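Local structure of immunity 23 family protein (Burkholderia dolosa AU0158, 5FFP) at residues 9-14 with 27-32; 46-51 with 102-107; 53-58 with 142-147; 98-103 with 110-115. The protein probably protects the cell that makes it by neutralising the toxin of its own contact-dependent growth inhibition (CDI) system. One frame throughout, in Å; residues are numbered along the deposited sequence.

Contact 1: 9-14 with 27-32; sequences FAIWCD and GCLGYF
Gly27 lies against the carbonyl of Asp14, its CA 3.3 Å from Asp14 O in a CA-H...O contact, and a CB here would run into that oxygen, so glycine suits the place. Cys28 makes the first hydrogen-bonded pair of the segment, its N and O both bonded to the backbone of Asp14, and the same pairing joins Gly30 to Trp12 and Phe32 to Ala10. Leu29 falls at a non-hydrogen-bonded pair with Cys13, where CG of the leucine rests 4.1 Å from CB of the cysteine. Gly30 has no side chain on the face it shares with Trp12 and Phe32, so those two large rings can meet across it. Tyr31 turns to the other face. There Phe9 presents its edge to the tyrosine, a T-shaped pair with planes at 88°, and Phe9 CE1 stands 3.8 Å from Tyr31 CG. Ile11 runs alongside the same ring, its CG1 4.0 Å from Tyr31 CE1, while the tyrosine hydroxyl is hydrogen-bonded to Val100 O. Phe32 sets its CB beside that of the small Ala10 and, with CG anti to the carbonyl carbon (chi1 -80°), brings CE2 to 3.5 Å from Trp12 CE3; these planes are 30° apart but the rings barely overlap. The hairpin is flanked by strand 2-3 beside 9-15 and by strand 36-44 beside 26-33, and helix 143-154 packs on Phe9 and Ile11.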
loop_
_atom_site.group_PDB
_atom_site.type_symbol
_atom_site.label_atom_id
_atom_site.label_comp_id
_atom_site.label_asym_id
_atom_site.label_seq_id
_atom_site.Cartn_x
_atom_site.Cartn_y
_atom_site.Cartn_z
ATOM N N PHE A 9 -9.432 -10.461 -25.422
ATOM C CA PHE A 9 -8.569 -9.389 -24.938
ATOM C C PHE A 9 -7.628 -8.867 -26.017
ATOM O O PHE A 9 -6.961 -9.637 -26.717
ATOM C CB PHE A 9 -7.747 -9.858 -23.720
ATOM C CG PHE A 9 -6.782 -8.836 -23.234
ATOM C CD1 PHE A 9 -7.240 -7.621 -22.729
ATOM C CD2 PHE A 9 -5.415 -9.032 -23.349
ATOM C CE1 PHE A 9 -6.352 -6.648 -22.324
ATOM C CE2 PHE A 9 -4.521 -8.059 -22.926
ATOM C CZ PHE A 9 -4.992 -6.879 -22.409
ATOM N N ALA A 10 -7.565 -7.549 -26.141
ATOM C CA ALA A 10 -6.611 -6.937 -27.044
ATOM C C ALA A 10 -6.165 -5.608 -26.489
ATOM O O ALA A 10 -6.866 -5.008 -25.665
ATOM C CB ALA A 10 -7.236 -6.737 -28.404
ATOM N N ILE A 11 -5.007 -5.151 -26.981
ATOM C CA ILE A 11 -4.502 -3.817 -26.706
ATOM C C ILE A 11 -4.413 -3.106 -28.005
ATOM O O ILE A 11 -3.825 -3.628 -28.964
ATOM C CB ILE A 11 -3.094 -3.861 -26.079
ATOM C CG1 ILE A 11 -3.139 -4.733 -24.811
ATOM C CG2 ILE A 11 -2.634 -2.454 -25.680
ATOM C CD1 ILE A 11 -1.812 -4.906 -24.147
ATOM N N TRP A 12 -4.970 -1.903 -28.037
ATOM C CA TRP A 12 -4.904 -1.040 -29.163
ATOM C C TRP A 12 -4.081 0.191 -28.749
ATOM O O TRP A 12 -4.473 0.893 -27.782
ATOM C CB TRP A 12 -6.335 -0.606 -29.481
ATOM C CG TRP A 12 -6.579 -0.082 -30.860
ATOM C CD1 TRP A 12 -5.741 -0.126 -31.913
ATOM C CD2 TRP A 12 -7.806 0.444 -31.352
ATOM N NE1 TRP A 12 -6.347 0.415 -33.019
ATOM C CE2 TRP A 12 -7.618 0.773 -32.687
ATOM C CE3 TRP A 12 -9.040 0.729 -30.761
ATOM C CZ2 TRP A 12 -8.610 1.364 -33.459
ATOM C CZ3 TRP A 12 -10.030 1.355 -31.533
ATOM C CH2 TRP A 12 -9.807 1.653 -32.852
ATOM N N CYS A 13 -2.982 0.484 -29.453
ATOM C CA CYS A 13 -2.246 1.729 -29.184
ATOM C C CYS A 13 -1.555 2.405 -30.397
ATOM O O CYS A 13 -1.216 1.752 -31.411
ATOM C CB CYS A 13 -1.269 1.509 -28.019
ATOM S SG CYS A 13 -0.045 0.211 -28.257
ATOM N N ASP A 14 -1.465 3.743 -30.346
ATOM C CA ASP A 14 -0.773 4.505 -31.355
ATOM C C ASP A 14 -0.314 5.852 -30.790
ATOM O O ASP A 14 -1.054 6.525 -30.104
ATOM C CB ASP A 14 -1.703 4.793 -32.544
ATOM C CG ASP A 14 -1.749 3.676 -33.561
ATOM O OD1 ASP A 14 -0.701 3.345 -34.160
ATOM O OD2 ASP A 14 -2.850 3.103 -33.741
ATOM N N GLY A 27 0.255 9.466 -27.197
ATOM C CA GLY A 27 -0.888 9.062 -28.006
ATOM C C GLY A 27 -1.945 8.301 -27.227
ATOM O O GLY A 27 -2.302 8.688 -26.111
ATOM N N CYS A 28 -2.452 7.213 -27.799
ATOM C CA CYS A 28 -3.636 6.526 -27.257
ATOM C C CYS A 28 -3.363 5.076 -26.962
ATOM O O CYS A 28 -2.534 4.424 -27.634
ATOM C CB CYS A 28 -4.792 6.626 -28.232
ATOM S SG CYS A 28 -5.316 8.337 -28.538
ATOM N N LEU A 29 -4.030 4.600 -25.907
ATOM C CA LEU A 29 -3.923 3.226 -25.493
ATOM C C LEU A 29 -5.240 2.773 -24.893
ATOM O O LEU A 29 -5.876 3.492 -24.118
ATOM C CB LEU A 29 -2.824 3.051 -24.471
ATOM C CG LEU A 29 -2.573 1.612 -24.081
ATOM C CD1 LEU A 29 -1.094 1.373 -23.874
ATOM C CD2 LEU A 29 -3.327 1.251 -22.837
ATOM N N GLY A 30 -5.679 1.601 -25.329
ATOM C CA GLY A 30 -6.928 1.052 -24.847
ATOM C C GLY A 30 -6.786 -0.436 -24.726
ATOM O O GLY A 30 -5.970 -1.024 -25.404
ATOM N N TYR A 31 -7.564 -1.000 -23.834
ATOM C CA TYR A 31 -7.760 -2.434 -23.676
ATOM C C TYR A 31 -9.191 -2.730 -24.186
ATOM O O TYR A 31 -10.168 -2.068 -23.756
ATOM C CB TYR A 31 -7.724 -2.810 -22.197
ATOM C CG TYR A 31 -6.390 -2.941 -21.523
ATOM C CD1 TYR A 31 -5.202 -2.537 -22.122
ATOM C CD2 TYR A 31 -6.328 -3.411 -20.250
ATOM C CE1 TYR A 31 -3.987 -2.648 -21.477
ATOM C CE2 TYR A 31 -5.123 -3.515 -19.596
ATOM C CZ TYR A 31 -3.956 -3.119 -20.219
ATOM O OH TYR A 31 -2.766 -3.258 -19.530
ATOM N N PHE A 32 -9.310 -3.684 -25.105
ATOM C CA PHE A 32 -10.606 -4.320 -25.417
ATOM C C PHE A 32 -10.745 -5.552 -24.517
ATOM O O PHE A 32 -9.846 -6.386 -24.440
ATOM C CB PHE A 32 -10.662 -4.853 -26.841
ATOM C CG PHE A 32 -10.933 -3.834 -27.875
ATOM C CD1 PHE A 32 -12.217 -3.466 -28.164
ATOM C CD2 PHE A 32 -9.899 -3.310 -28.618
ATOM C CE1 PHE A 32 -12.467 -2.517 -29.140
ATOM C CE2 PHE A 32 -10.121 -2.361 -29.590
ATOM C CZ PHE A 32 -11.414 -1.964 -29.863
#

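Contact 2: 46-51 with 102-107; sequences GVDLSM and AESLSD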
loop_
_atom_site.group_PDB
_atom_site.type_symbol
_atom_site.label_atom_id
_atom_site.label_comp_id
_atom_site.label_asym_id
_atom_site.label_seq_id
_atom_site.Cartn_x
_atom_site.Cartn_y
_atom_site.Cartn_z
ATOM N N GLY A 46 6.053 4.597 -24.378
ATOM C CA GLY A 46 7.284 4.011 -23.793
ATOM C C GLY A 46 7.176 3.673 -22.302
ATOM O O GLY A 46 7.622 2.613 -21.837
ATOM N N VAL A 47 6.552 4.581 -21.563
ATOM C CA VAL A 47 6.386 4.437 -20.132
ATOM C C VAL A 47 5.311 3.411 -19.834
ATOM O O VAL A 47 5.488 2.583 -18.997
ATOM C CB VAL A 47 6.002 5.803 -19.460
ATOM C CG1 VAL A 47 5.790 5.617 -17.970
ATOM C CG2 VAL A 47 7.074 6.846 -19.703
ATOM N N ASP A 48 4.156 3.522 -20.475
ATOM C CA ASP A 48 3.149 2.465 -20.355
ATOM C C ASP A 48 3.711 1.059 -20.707
ATOM O O ASP A 48 3.445 0.075 -19.987
ATOM C CB ASP A 48 1.961 2.765 -21.246
ATOM C CG ASP A 48 0.883 3.580 -20.556
ATOM O OD1 ASP A 48 0.854 3.666 -19.299
ATOM O OD2 ASP A 48 -0.021 4.071 -21.288
ATOM N N LEU A 49 4.458 0.941 -21.803
ATOM C CA LEU A 49 4.897 -0.395 -22.244
ATOM C C LEU A 49 5.932 -0.960 -21.291
ATOM O O LEU A 49 5.827 -2.113 -20.897
ATOM C CB LEU A 49 5.406 -0.400 -23.700
ATOM C CG LEU A 49 4.384 -0.687 -24.841
ATOM C CD1 LEU A 49 2.982 -0.150 -24.628
ATOM C CD2 LEU A 49 4.921 -0.166 -26.173
ATOM N N SER A 50 6.903 -0.152 -20.877
ATOM C CA SER A 50 7.885 -0.653 -19.941
ATOM C C SER A 50 7.264 -1.065 -18.587
ATOM O O SER A 50 7.745 -2.016 -17.942
ATOM C CB SER A 50 8.995 0.340 -19.731
ATOM O OG SER A 50 8.508 1.392 -18.954
HETATM N N MSE A 51 6.197 -0.390 -18.179
HETATM C CA MSE A 51 5.500 -0.759 -16.955
HETATM C C MSE A 51 4.610 -2.005 -17.094
HETATM O O MSE A 51 4.417 -2.748 -16.126
HETATM C CB MSE A 51 4.765 0.506 -16.547
HETATM C CG MSE A 51 3.551 0.257 -15.650
HETATM SE SE MSE A 51 1.890 -0.193 -16.677
HETATM C CE MSE A 51 0.960 -0.997 -15.125
ATOM N N ALA A 102 -2.508 -0.656 -17.583
ATOM C CA ALA A 102 -1.512 0.316 -17.947
ATOM C C ALA A 102 -1.704 1.528 -17.053
ATOM O O ALA A 102 -2.800 1.726 -16.526
ATOM C CB ALA A 102 -1.679 0.693 -19.398
ATOM N N GLU A 103 -0.639 2.323 -16.876
ATOM C CA GLU A 103 -0.654 3.517 -16.008
ATOM C C GLU A 103 -1.605 4.588 -16.521
ATOM O O GLU A 103 -2.272 5.251 -15.737
ATOM C CB GLU A 103 0.748 4.176 -15.868
ATOM C CG GLU A 103 1.723 3.480 -14.923
ATOM C CD GLU A 103 3.067 4.226 -14.731
ATOM O OE1 GLU A 103 4.111 3.554 -14.502
ATOM O OE2 GLU A 103 3.090 5.485 -14.803
ATOM N N SER A 104 -1.660 4.780 -17.833
ATOM C CA SER A 104 -2.574 5.780 -18.371
ATOM C C SER A 104 -3.995 5.401 -17.967
ATOM O O SER A 104 -4.779 6.273 -17.619
ATOM C CB SER A 104 -2.408 5.948 -19.889
ATOM O OG SER A 104 -2.359 4.699 -20.557
ATOM N N LEU A 105 -4.307 4.099 -17.983
ATOM C CA LEU A 105 -5.660 3.639 -17.655
ATOM C C LEU A 105 -5.966 3.762 -16.162
ATOM O O LEU A 105 -6.971 4.346 -15.798
ATOM C CB LEU A 105 -5.908 2.210 -18.140
ATOM C CG LEU A 105 -5.851 2.002 -19.655
ATOM C CD1 LEU A 105 -5.851 0.502 -19.955
ATOM C CD2 LEU A 105 -7.013 2.691 -20.355
ATOM N N SER A 106 -5.091 3.245 -15.304
ATOM C CA SER A 106 -5.171 3.511 -13.847
ATOM C C SER A 106 -5.335 4.967 -13.482
ATOM O O SER A 106 -6.078 5.311 -12.562
ATOM C CB SER A 106 -3.854 3.114 -13.172
ATOM O OG SER A 106 -3.588 1.737 -13.278
ATOM N N ASP A 107 -4.580 5.818 -14.166
ATOM C CA ASP A 107 -4.532 7.209 -13.804
ATOM C C ASP A 107 -5.839 7.912 -14.135
ATOM O O ASP A 107 -6.189 8.910 -13.513
ATOM C CB ASP A 107 -3.303 7.891 -14.436
ATOM C CG ASP A 107 -1.991 7.641 -13.608
ATOM O OD1 ASP A 107 -2.004 6.773 -12.708
ATOM O OD2 ASP A 107 -0.959 8.313 -13.867
#
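Met51, present as selenomethionine, reaches from helix 45-52 to the start of helix 103-108, crossing the Glu103 side chain at a slant to end on Ala102. Its CB is 3.7 Å from Glu103 OE1, and CG comes closer, 3.5 Å from the same oxygen and beside the aliphatic CG of the glutamate. A bend at the next bond (chi2 -84°) turns the chain toward the helix start, where SE sits 3.7 Å and the terminal CE 4.0 Å from Ala102 CA. A long, flexible, apolar chain suits this place, since it can bend past the glutamate and lay its selenium on the backbone of Ala102. Ala102 occupies the N-cap position but has only a methyl group, and a neighbouring helix brings an acceptor to the first turn. Asp48 serves that turn with OD1, which takes Ser104 N at 3.1 Å through its syn lone pair, while OD2 receives Ser104 OG in a short bond of 2.5 Å, on its syn side and 16° out of the carboxylate plane. Ser43 OG also bonds to OD2, and Leu29 packs against the aspartate. A buried carboxylate is thus gripped by three hydrogen bonds that hold its rotation, and its negative charge, set at the positive end of the helix dipole, is probably stabilised there, although the carboxylate of Glu103 is only 5.3 Å away (Asp48 OD1 to Glu103 OE2).

Contact 3: 53-58 with 142-147; sequences SRLHCM and GEFQSV
The ring of Phe144 is met by Leu55 at its edge, near the ring plane, with Leu55 CD1 4.2 Å from CZ, and by Cys57 at a slant. The second approach is a Cys sulfur-aromatic contact: SG lies 4.7 Å from the ring centroid and 60° off the normal, neither squarely above the ring nor in its plane, and its nearest ring atom is Phe144 CE1. Phe9 of the strand 9-15 stacks with the same ring, and Val100 and Leu114 pack around it, so a large apolar residue fits where helix 143-154 meets the loop and both sheets. With CG anti to the backbone N (chi1 177°), the phenylalanine is thrown off the helix toward that loop. The other flat group is the amide of Gln145. Its NE2 donates to Cys57 O at 2.8 Å, with the acceptor only 12° out of the amide plane, although the donor sits tilted from the plane of the carbonyl. A glutamine suits this place because it is long enough to reach the loop from the helix and offers an N-H to a loop carbonyl; the same nitrogen also makes a weak bond to Glu116 OE2. The loop has a turn of its own, with Met58 N bonded to Leu55 O, and Cys57 O lies within this turn. Met58, a selenomethionine, folds back on itself and runs antiparallel to the Gln145 side chain, with SE 3.8 Å from Gln145 CG and the methyl CE 3.8 Å from Gln145 O.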
loop_
_atom_site.group_PDB
_atom_site.type_symbol
_atom_site.label_atom_id
_atom_site.label_comp_id
_atom_site.label_asym_id
_atom_site.label_seq_id
_atom_site.Cartn_x
_atom_site.Cartn_y
_atom_site.Cartn_z
ATOM N N SER A 53 5.460 -4.442 -18.943
ATOM C CA SER A 53 6.440 -5.507 -18.954
ATOM C C SER A 53 6.860 -5.973 -17.563
ATOM O O SER A 53 7.412 -7.059 -17.445
ATOM C CB SER A 53 7.679 -5.108 -19.772
ATOM O OG SER A 53 8.562 -4.281 -19.053
ATOM N N ARG A 54 6.609 -5.165 -16.531
ATOM C CA ARG A 54 7.010 -5.447 -15.146
ATOM C C ARG A 54 5.796 -5.662 -14.237
ATOM O O ARG A 54 5.889 -5.526 -13.028
ATOM C CB ARG A 54 7.876 -4.293 -14.615
ATOM C CG ARG A 54 9.296 -4.272 -15.198
ATOM C CD ARG A 54 9.831 -2.892 -15.598
ATOM N NE ARG A 54 10.191 -1.999 -14.505
ATOM C CZ ARG A 54 10.984 -0.917 -14.650
ATOM N NH1 ARG A 54 11.498 -0.586 -15.845
ATOM N NH2 ARG A 54 11.274 -0.159 -13.592
ATOM N N LEU A 55 4.651 -5.994 -14.812
ATOM C CA LEU A 55 3.514 -6.387 -14.000
ATOM C C LEU A 55 3.809 -7.723 -13.335
ATOM O O LEU A 55 4.488 -8.586 -13.896
ATOM C CB LEU A 55 2.246 -6.505 -14.837
ATOM C CG LEU A 55 1.674 -5.183 -15.338
ATOM C CD1 LEU A 55 0.614 -5.430 -16.415
ATOM C CD2 LEU A 55 1.125 -4.385 -14.161
ATOM N N HIS A 56 3.317 -7.877 -12.112
ATOM C CA HIS A 56 3.533 -9.098 -11.333
ATOM C C HIS A 56 3.163 -10.350 -12.139
ATOM O O HIS A 56 3.866 -11.365 -12.078
ATOM C CB HIS A 56 2.726 -9.040 -10.019
ATOM C CG HIS A 56 3.225 -9.972 -8.962
ATOM N ND1 HIS A 56 2.562 -11.131 -8.617
ATOM C CD2 HIS A 56 4.319 -9.906 -8.159
ATOM C CE1 HIS A 56 3.231 -11.744 -7.654
ATOM N NE2 HIS A 56 4.297 -11.019 -7.354
ATOM N N CYS A 57 2.080 -10.268 -12.910
ATOM C CA CYS A 57 1.616 -11.416 -13.677
ATOM C C CYS A 57 2.516 -11.850 -14.831
ATOM O O CYS A 57 2.270 -12.893 -15.434
ATOM C CB CYS A 57 0.198 -11.168 -14.195
ATOM S SG CYS A 57 0.065 -9.946 -15.508
HETATM N N MSE A 58 3.555 -11.091 -15.150
HETATM C CA MSE A 58 4.399 -11.454 -16.278
HETATM C C MSE A 58 5.369 -12.521 -15.920
HETATM O O MSE A 58 5.900 -13.190 -16.812
HETATM C CB MSE A 58 5.189 -10.268 -16.817
HETATM C CG MSE A 58 4.273 -9.142 -17.267
HETATM SE SE MSE A 58 3.052 -9.664 -18.720
HETATM C CE MSE A 58 4.337 -10.080 -20.176
ATOM N N GLY A 142 -2.690 -17.442 -19.622
ATOM C CA GLY A 142 -1.559 -17.027 -20.445
ATOM C C GLY A 142 -1.929 -16.041 -21.561
ATOM O O GLY A 142 -1.034 -15.454 -22.177
ATOM N N GLU A 143 -3.227 -15.864 -21.836
ATOM C CA GLU A 143 -3.675 -15.086 -23.005
ATOM C C GLU A 143 -3.266 -13.622 -22.823
ATOM O O GLU A 143 -2.603 -13.050 -23.683
ATOM C CB GLU A 143 -5.193 -15.232 -23.217
ATOM C CG GLU A 143 -5.737 -14.666 -24.533
ATOM C CD GLU A 143 -7.252 -14.836 -24.702
ATOM O OE1 GLU A 143 -7.836 -15.790 -24.138
ATOM O OE2 GLU A 143 -7.880 -14.034 -25.427
ATOM N N PHE A 144 -3.601 -13.047 -21.668
ATOM C CA PHE A 144 -3.187 -11.688 -21.334
ATOM C C PHE A 144 -1.677 -11.469 -21.488
ATOM O O PHE A 144 -1.225 -10.591 -22.198
ATOM C CB PHE A 144 -3.627 -11.310 -19.912
ATOM C CG PHE A 144 -3.157 -9.947 -19.493
ATOM C CD1 PHE A 144 -1.910 -9.788 -18.929
ATOM C CD2 PHE A 144 -3.943 -8.830 -19.699
ATOM C CE1 PHE A 144 -1.456 -8.547 -18.561
ATOM C CE2 PHE A 144 -3.498 -7.584 -19.322
ATOM C CZ PHE A 144 -2.254 -7.440 -18.756
ATOM N N GLN A 145 -0.885 -12.255 -20.805
ATOM C CA GLN A 145 0.554 -12.093 -20.922
ATOM C C GLN A 145 1.017 -12.130 -22.387
ATOM O O GLN A 145 1.807 -11.296 -22.809
ATOM C CB GLN A 145 1.281 -13.174 -20.116
ATOM C CG GLN A 145 1.147 -12.989 -18.615
ATOM C CD GLN A 145 -0.060 -13.717 -18.015
ATOM O OE1 GLN A 145 -1.087 -13.930 -18.682
ATOM N NE2 GLN A 145 0.048 -14.076 -16.744
ATOM N N SER A 146 0.532 -13.119 -23.145
ATOM C CA SER A 146 0.991 -13.330 -24.523
ATOM C C SER A 146 0.669 -12.128 -25.437
ATOM O O SER A 146 1.464 -11.768 -26.299
ATOM C CB SER A 146 0.401 -14.622 -25.087
ATOM O OG SER A 146 -0.868 -14.390 -25.682
ATOM N N VAL A 147 -0.480 -11.499 -25.217
ATOM C CA VAL A 147 -0.850 -10.258 -25.909
ATOM C C VAL A 147 0.071 -9.107 -25.491
ATOM O O VAL A 147 0.595 -8.387 -26.320
ATOM C CB VAL A 147 -2.327 -9.899 -25.611
ATOM C CG1 VAL A 147 -2.650 -8.440 -25.941
ATOM C CG2 VAL A 147 -3.252 -10.826 -26.379
#

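Contact 4: 98-103 with 110-115; sequences HLVSAE and YYIFLV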
loop_
_atom_site.group_PDB
_atom_site.type_symbol
_atom_site.label_atom_id
_atom_site.label_comp_id
_atom_site.label_asym_id
_atom_site.label_seq_id
_atom_site.Cartn_x
_atom_site.Cartn_y
_atom_site.Cartn_z
ATOM N N HIS A 98 -2.736 -8.398 -8.625
ATOM C CA HIS A 98 -3.708 -8.699 -9.649
ATOM C C HIS A 98 -3.960 -7.539 -10.613
ATOM O O HIS A 98 -4.567 -7.727 -11.658
ATOM C CB HIS A 98 -5.005 -9.127 -8.978
ATOM C CG HIS A 98 -4.904 -10.456 -8.321
ATOM N ND1 HIS A 98 -4.968 -11.632 -9.026
ATOM C CD2 HIS A 98 -4.691 -10.799 -7.034
ATOM C CE1 HIS A 98 -4.821 -12.647 -8.195
ATOM N NE2 HIS A 98 -4.645 -12.166 -6.981
ATOM N N LEU A 99 -3.463 -6.359 -10.280
ATOM C CA LEU A 99 -3.671 -5.183 -11.106
ATOM C C LEU A 99 -2.873 -5.257 -12.395
ATOM O O LEU A 99 -1.672 -5.482 -12.349
ATOM C CB LEU A 99 -3.245 -3.946 -10.331
ATOM C CG LEU A 99 -3.456 -2.622 -11.056
ATOM C CD1 LEU A 99 -4.926 -2.436 -11.371
ATOM C CD2 LEU A 99 -2.949 -1.510 -10.175
ATOM N N VAL A 100 -3.540 -5.095 -13.540
ATOM C CA VAL A 100 -2.855 -5.107 -14.831
ATOM C C VAL A 100 -3.137 -3.912 -15.729
ATOM O O VAL A 100 -2.696 -3.904 -16.904
ATOM C CB VAL A 100 -3.138 -6.412 -15.596
ATOM C CG1 VAL A 100 -2.773 -7.616 -14.732
ATOM C CG2 VAL A 100 -4.586 -6.493 -16.036
ATOM N N SER A 101 -3.855 -2.911 -15.220
ATOM C CA SER A 101 -4.026 -1.676 -15.988
ATOM C C SER A 101 -2.677 -1.053 -16.331
ATOM O O SER A 101 -1.820 -0.937 -15.472
ATOM C CB SER A 101 -4.804 -0.605 -15.214
ATOM O OG SER A 101 -5.931 -1.117 -14.553
ATOM N N ALA A 102 -2.508 -0.656 -17.583
ATOM C CA ALA A 102 -1.512 0.316 -17.947
ATOM C C ALA A 102 -1.704 1.528 -17.053
ATOM O O ALA A 102 -2.800 1.726 -16.526
ATOM C CB ALA A 102 -1.679 0.693 -19.398
ATOM N N GLU A 103 -0.639 2.323 -16.876
ATOM C CA GLU A 103 -0.654 3.517 -16.008
ATOM C C GLU A 103 -1.605 4.588 -16.521
ATOM O O GLU A 103 -2.272 5.251 -15.737
ATOM C CB GLU A 103 0.748 4.176 -15.868
ATOM C CG GLU A 103 1.723 3.480 -14.923
ATOM C CD GLU A 103 3.067 4.226 -14.731
ATOM O OE1 GLU A 103 4.111 3.554 -14.502
ATOM O OE2 GLU A 103 3.090 5.485 -14.803
ATOM N N TYR A 110 -9.438 3.461 -14.371
ATOM C CA TYR A 110 -9.831 2.128 -14.794
ATOM C C TYR A 110 -8.919 1.181 -14.084
ATOM O O TYR A 110 -7.709 1.208 -14.264
ATOM C CB TYR A 110 -9.732 1.968 -16.296
ATOM C CG TYR A 110 -10.725 2.817 -17.091
ATOM C CD1 TYR A 110 -12.048 2.415 -17.247
ATOM C CD2 TYR A 110 -10.322 3.994 -17.739
ATOM C CE1 TYR A 110 -12.946 3.169 -17.996
ATOM C CE2 TYR A 110 -11.215 4.760 -18.498
ATOM C CZ TYR A 110 -12.521 4.350 -18.619
ATOM O OH TYR A 110 -13.422 5.100 -19.354
ATOM N N TYR A 111 -9.511 0.347 -13.244
ATOM C CA TYR A 111 -8.762 -0.640 -12.490
ATOM C C TYR A 111 -9.106 -1.990 -13.060
ATOM O O TYR A 111 -10.274 -2.373 -13.109
ATOM C CB TYR A 111 -9.091 -0.515 -11.007
ATOM C CG TYR A 111 -8.476 0.760 -10.431
ATOM C CD1 TYR A 111 -7.115 0.823 -10.155
ATOM C CD2 TYR A 111 -9.238 1.905 -10.236
ATOM C CE1 TYR A 111 -6.534 1.987 -9.684
ATOM C CE2 TYR A 111 -8.660 3.075 -9.750
ATOM C CZ TYR A 111 -7.306 3.107 -9.475
ATOM O OH TYR A 111 -6.702 4.254 -8.986
ATOM N N ILE A 112 -8.086 -2.696 -13.528
ATOM C CA ILE A 112 -8.296 -3.891 -14.311
ATOM C C ILE A 112 -7.420 -4.974 -13.752
ATOM O O ILE A 112 -6.198 -4.811 -13.696
ATOM C CB ILE A 112 -7.940 -3.630 -15.781
ATOM C CG1 ILE A 112 -8.885 -2.567 -16.360
ATOM C CG2 ILE A 112 -8.042 -4.920 -16.589
ATOM C CD1 ILE A 112 -8.303 -1.870 -17.558
ATOM N N PHE A 113 -8.041 -6.077 -13.340
ATOM C CA PHE A 113 -7.339 -7.082 -12.578
ATOM C C PHE A 113 -7.326 -8.403 -13.323
ATOM O O PHE A 113 -8.266 -8.713 -14.044
ATOM C CB PHE A 113 -7.996 -7.263 -11.207
ATOM C CG PHE A 113 -8.038 -6.004 -10.359
ATOM C CD1 PHE A 113 -6.947 -5.627 -9.576
ATOM C CD2 PHE A 113 -9.191 -5.236 -10.301
ATOM C CE1 PHE A 113 -6.987 -4.487 -8.786
ATOM C CE2 PHE A 113 -9.252 -4.101 -9.510
ATOM C CZ PHE A 113 -8.148 -3.725 -8.745
ATOM N N LEU A 114 -6.255 -9.172 -13.143
ATOM C CA LEU A 114 -6.156 -10.513 -13.670
ATOM C C LEU A 114 -6.290 -11.535 -12.526
ATOM O O LEU A 114 -5.546 -11.468 -11.537
ATOM C CB LEU A 114 -4.811 -10.692 -14.348
ATOM C CG LEU A 114 -4.642 -11.916 -15.256
ATOM C CD1 LEU A 114 -5.628 -11.891 -16.406
ATOM C CD2 LEU A 114 -3.221 -11.987 -15.795
ATOM N N VAL A 115 -7.224 -12.478 -12.666
ATOM C CA VAL A 115 -7.336 -13.625 -11.753
ATOM C C VAL A 115 -7.299 -14.914 -12.579
ATOM O O VAL A 115 -8.067 -15.074 -13.533
ATOM C CB VAL A 115 -8.672 -13.594 -10.975
ATOM C CG1 VAL A 115 -8.849 -14.857 -10.141
ATOM C CG2 VAL A 115 -8.777 -12.358 -10.094
#
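His98 grips both backbone polar atoms of Leu114. Its carbonyl O accepts Leu114 N at 2.7 Å, and its ring donates ND1 to Leu114 O at 2.6 Å, with that oxygen at the ring edge and only 4° out of the ring plane. The bond fixes both the rotation of the imidazole and the proton on ND1, a reason for a histidine here. Leu99 faces Phe113 at a single backbone bridge; its CD1 lies 3.9 Å from Phe113 CE1 and, at the edge of the tyrosine ring, 4.1 Å from Tyr111 CD1. Val100 continues the pairing by giving its N-H to Ile112 O at 2.7 Å, nearly straight at 172°. Its two branches divide the work, CG1 touching Leu114 CB at 3.7 Å and CG2 touching Ile112 CG2, the two side chains crossing at about a right angle, where a beta-branched residue is useful. Ser101 finishes the run with its hydroxyl: OG donates to Tyr110 O at 2.9 Å and receives a weak bond from Ile112 N, standing in for a backbone partner as the chain leaves the side of strand 110-117 for helix 103-108. Beyond this, Tyr111 OH bonds to Gly90 O of the second subunit, and Ala91 of that subunit packs on Leu99. The segment 98-101 thus borders strand 110-117, the outer strand of an antiparallel meander with 120-127 and 135-140, as a strand-like but irregular addition to a sheet edge.

Overall arrangement
From the N terminus, contact 1 closes first, a hairpin whose two strands are linked by a loop of ten residues. Contact 2 then opens on helix 45-52 and contact 3 in the loop just after it; because contact 2 closes at 102-107 and contact 3 only at 142-147, the two cross. Contact 4 falls wholly within the span of contact 3 and shares Ala102 and Glu103 with contact 2, the short helix 103-108 bridging its own two segments. Together they join the sheet that holds 9-15 and 26-33 to the sheet that begins at 110-117: Tyr31 reaches contacts 2 and 4, while Phe144 touches both Phe9 and Val100.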